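Local coordinates for protein C2 toxin component I (Clostridium botulinum, PDB 2J3X) that is the enzymatic component of the binary C2 toxin, an ADP-ribosyltransferase that, as in related binary toxins, probably modifies actin inside the host cell, at residues F398-I403 / V419-E424. The protein carries 2 engineered substitutions. Numbering follows the deposited sequence.
Sequences FKIFRI and VVIDAE
Phe401 and Arg402 both sit opposite Asp422, and two residues facing one make a classic beta bulge in the antiparallel hairpin of strands 397-411 and 414-426, in the C-terminal ADP-ribosyltransferase domain. The carbonyl Asp422 O takes Phe401 N at 2.9 Å and, more weakly, Arg402 N at 3.5 Å; Asp422 N returns a bond to Arg402 O. Before the bulge, Lys399 and Glu424 form a hydrogen-bonded pair and Ile400 with Ala423 a non-hydrogen-bonded one.

Arg402 is the side chain to trace. Arg402 CB passes Asp422 OD2 at 3.9 Å, and with CG anti to the backbone N (chi1 -176°) the chain runs out beside the aspartate on the same face. Arg402 CD comes within 4.2 Å of Asp422 OD2, and a bend at chi3 (69°) turns the guanidinium onto the carboxylate, the two planes nearly coplanar. Arg402 CZ lies 3.3 Å from Asp422 OD2, and Arg402 NE and NH2 both land on that single oxygen, each at 2.9 Å, a side-on grip. NH2 also reaches Thr142 O and NH1 bonds Glu108 O, linking the hairpin to the N-terminal half. Asp422 OD1 makes a salt bridge with Arg366 NH1 on strand 363-369, which probably favours the charged carboxylate.

The Phe401 ring lies over the same aspartate, Asp422 CB standing beneath one face with a CH-pi distance of 3.8 Å to the ring centroid. On the other side of the sheet the packing is apolar: Ile403 CG2 rests on Val419 CB, Ile403 is covered by helix 326-336, and Ile400 CG1 presses against Ile421 CG2 at 3.6 Å.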
ATOM      1  N   PHE A 398      14.263   4.270   7.909  1.00 13.64           N
ATOM      2  CA  PHE A 398      12.935   3.645   7.795  1.00 14.01           C
ATOM      3  C   PHE A 398      12.992   2.183   8.272  1.00 14.87           C
ATOM      4  O   PHE A 398      14.040   1.552   8.243  1.00 15.66           O
ATOM      5  CB  PHE A 398      12.430   3.664   6.333  1.00 13.07           C
ATOM      6  CG  PHE A 398      12.099   5.031   5.847  1.00 14.83           C
ATOM      7  CD1 PHE A 398      10.821   5.590   6.101  1.00 14.71           C
ATOM      8  CD2 PHE A 398      13.075   5.798   5.182  1.00 11.56           C
ATOM      9  CE1 PHE A 398      10.488   6.894   5.640  1.00 14.04           C
ATOM     10  CE2 PHE A 398      12.775   7.111   4.783  1.00 16.19           C
ATOM     11  CZ  PHE A 398      11.508   7.658   4.999  1.00 16.22           C
ATOM     12  N   LYS A 399      11.871   1.676   8.756  1.00 12.72           N
ATOM     13  CA  LYS A 399      11.750   0.288   9.145  1.00 12.81           C
ATOM     14  C   LYS A 399      10.675  -0.312   8.244  1.00 12.22           C
ATOM     15  O   LYS A 399       9.583   0.239   8.142  1.00  9.68           O
ATOM     16  CB  LYS A 399      11.292   0.170  10.619  1.00 13.44           C
ATOM     17  CG  LYS A 399      11.182  -1.272  11.066  1.00 18.06           C
ATOM     18  CD  LYS A 399      11.236  -1.330  12.650  1.00 21.89           C
ATOM     19  CE  LYS A 399      10.588  -2.599  13.200  1.00 32.53           C
ATOM     20  NZ  LYS A 399      11.513  -3.785  13.353  1.00 38.56           N
ATOM     21  N   ILE A 400      11.008  -1.398   7.526  1.00 10.23           N
ATOM     22  CA  ILE A 400      10.060  -2.117   6.730  1.00  9.50           C
ATOM     23  C   ILE A 400       9.113  -2.887   7.591  1.00  9.19           C
ATOM     24  O   ILE A 400       9.546  -3.635   8.473  1.00  9.04           O
ATOM     25  CB  ILE A 400      10.824  -3.162   5.824  1.00  9.10           C
ATOM     26  CG1 ILE A 400      11.815  -2.335   4.963  1.00  9.53           C
ATOM     27  CG2 ILE A 400       9.859  -3.962   4.992  1.00  9.41           C
ATOM     28  CD1 ILE A 400      12.807  -3.249   4.094  1.00  9.66           C
ATOM     29  N   PHE A 401       7.825  -2.704   7.332  1.00  9.77           N
ATOM     30  CA  PHE A 401       6.849  -3.472   8.100  1.00  9.05           C
ATOM     31  C   PHE A 401       5.985  -4.390   7.263  1.00 10.62           C
ATOM     32  O   PHE A 401       5.244  -5.216   7.827  1.00  9.96           O
ATOM     33  CB  PHE A 401       6.051  -2.508   9.034  1.00  9.52           C
ATOM     34  CG  PHE A 401       5.119  -1.592   8.294  1.00  8.30           C
ATOM     35  CD1 PHE A 401       3.803  -2.062   7.890  1.00 10.40           C
ATOM     36  CD2 PHE A 401       5.522  -0.285   7.960  1.00 10.40           C
ATOM     37  CE1 PHE A 401       2.927  -1.193   7.160  1.00  9.73           C
ATOM     38  CE2 PHE A 401       4.631   0.584   7.217  1.00 11.43           C
ATOM     39  CZ  PHE A 401       3.374   0.118   6.811  1.00  9.00           C
ATOM     40  N   ARG A 402       6.050  -4.315   5.927  1.00  8.61           N
ATOM     41  CA  ARG A 402       5.358  -5.316   5.111  1.00 10.13           C
ATOM     42  C   ARG A 402       5.907  -5.203   3.699  1.00 10.00           C
ATOM     43  O   ARG A 402       6.327  -4.122   3.272  1.00 10.01           O
ATOM     44  CB  ARG A 402       3.846  -5.002   5.081  1.00  9.32           C
ATOM     45  CG  ARG A 402       3.017  -6.055   4.332  1.00  9.85           C
ATOM     46  CD  ARG A 402       1.491  -5.701   4.433  1.00  9.81           C
ATOM     47  NE  ARG A 402       1.200  -4.476   3.658  1.00 11.69           N
ATOM     48  CZ  ARG A 402       0.007  -4.159   3.123  1.00 12.73           C
ATOM     49  NH1 ARG A 402      -1.067  -4.940   3.333  1.00 11.49           N
ATOM     50  NH2 ARG A 402      -0.093  -3.068   2.346  1.00  9.81           N
ATOM     51  N   ILE A 403       5.907  -6.325   3.001  1.00  8.25           N
ATOM     52  CA  ILE A 403       6.407  -6.398   1.644  1.00  9.10           C
ATOM     53  C   ILE A 403       5.417  -7.223   0.898  1.00  9.90           C
ATOM     54  O   ILE A 403       5.133  -8.390   1.242  1.00 11.19           O
ATOM     55  CB  ILE A 403       7.822  -7.085   1.572  1.00  8.58           C
ATOM     56  CG1 ILE A 403       8.825  -6.266   2.352  1.00  9.21           C
ATOM     57  CG2 ILE A 403       8.294  -7.157   0.082  1.00  9.93           C
ATOM     58  CD1 ILE A 403      10.091  -7.097   2.745  1.00 10.14           C
ATOM     59  N   VAL A 419       8.185  -5.795  -5.907  1.00  8.23           N
ATOM     60  CA  VAL A 419       7.700  -5.871  -4.505  1.00  9.19           C
ATOM     61  C   VAL A 419       7.448  -4.466  -4.023  1.00  9.27           C
ATOM     62  O   VAL A 419       8.323  -3.560  -4.179  1.00  9.81           O
ATOM     63  CB  VAL A 419       8.721  -6.606  -3.573  1.00  8.99           C
ATOM     64  CG1 VAL A 419       8.734  -8.177  -3.841  1.00 10.64           C
ATOM     65  CG2 VAL A 419      10.155  -5.925  -3.625  1.00 10.39           C
ATOM     66  N   VAL A 420       6.295  -4.294  -3.331  1.00  8.89           N
ATOM     67  CA  VAL A 420       5.992  -3.011  -2.695  1.00  7.80           C
ATOM     68  C   VAL A 420       6.365  -3.100  -1.222  1.00  8.06           C
ATOM     69  O   VAL A 420       5.800  -3.926  -0.491  1.00  9.86           O
ATOM     70  CB  VAL A 420       4.456  -2.740  -2.873  1.00  7.54           C
ATOM     71  CG1 VAL A 420       4.035  -1.436  -2.145  1.00  8.65           C
ATOM     72  CG2 VAL A 420       4.145  -2.670  -4.415  1.00  8.22           C
ATOM     73  N   ILE A 421       7.327  -2.269  -0.835  1.00  7.88           N
ATOM     74  CA  ILE A 421       7.962  -2.375   0.462  1.00  8.45           C
ATOM     75  C   ILE A 421       7.400  -1.234   1.335  1.00  8.39           C
ATOM     76  O   ILE A 421       7.825  -0.067   1.234  1.00  8.85           O
ATOM     77  CB  ILE A 421       9.506  -2.263   0.311  1.00  7.72           C
ATOM     78  CG1 ILE A 421      10.020  -3.412  -0.610  1.00  8.84           C
ATOM     79  CG2 ILE A 421      10.171  -2.352   1.723  1.00  8.57           C
ATOM     80  CD1 ILE A 421      11.521  -3.217  -0.967  1.00  9.11           C
ATOM     81  N   ASP A 422       6.463  -1.568   2.225  1.00  8.67           N
ATOM     82  CA  ASP A 422       5.894  -0.566   3.124  1.00  8.49           C
ATOM     83  C   ASP A 422       6.892  -0.304   4.237  1.00  9.08           C
ATOM     84  O   ASP A 422       7.331  -1.230   4.933  1.00  9.13           O
ATOM     85  CB  ASP A 422       4.603  -1.134   3.787  1.00  9.08           C
ATOM     86  CG  ASP A 422       3.400  -1.084   2.859  1.00 10.12           C
ATOM     87  OD1 ASP A 422       3.306  -0.111   2.086  1.00 12.23           O
ATOM     88  OD2 ASP A 422       2.522  -1.957   2.959  1.00 11.71           O
ATOM     89  N   ALA A 423       7.219   0.963   4.456  1.00  8.08           N
ATOM     90  CA  ALA A 423       8.145   1.308   5.513  1.00  8.26           C
ATOM     91  C   ALA A 423       7.708   2.597   6.203  1.00 10.77           C
ATOM     92  O   ALA A 423       7.096   3.470   5.589  1.00 11.54           O
ATOM     93  CB  ALA A 423       9.546   1.448   5.007  1.00  9.23           C
ATOM     94  N   GLU A 424       8.084   2.686   7.468  1.00  9.44           N
ATOM     95  CA  GLU A 424       7.700   3.867   8.326  1.00 11.97           C
ATOM     96  C   GLU A 424       8.974   4.486   8.881  1.00 12.70           C
ATOM     97  O   GLU A 424      10.022   3.805   8.972  1.00 12.95           O
ATOM     98  CB  GLU A 424       6.817   3.383   9.488  1.00 12.68           C
ATOM     99  CG  GLU A 424       7.625   2.438  10.475  1.00 14.16           C
ATOM    100  CD  GLU A 424       6.828   1.859  11.630  1.00 17.10           C
ATOM    101  OE1 GLU A 424       5.581   2.106  11.748  1.00 17.53           O
ATOM    102  OE2 GLU A 424       7.509   1.126  12.402  1.00 17.94           O
TER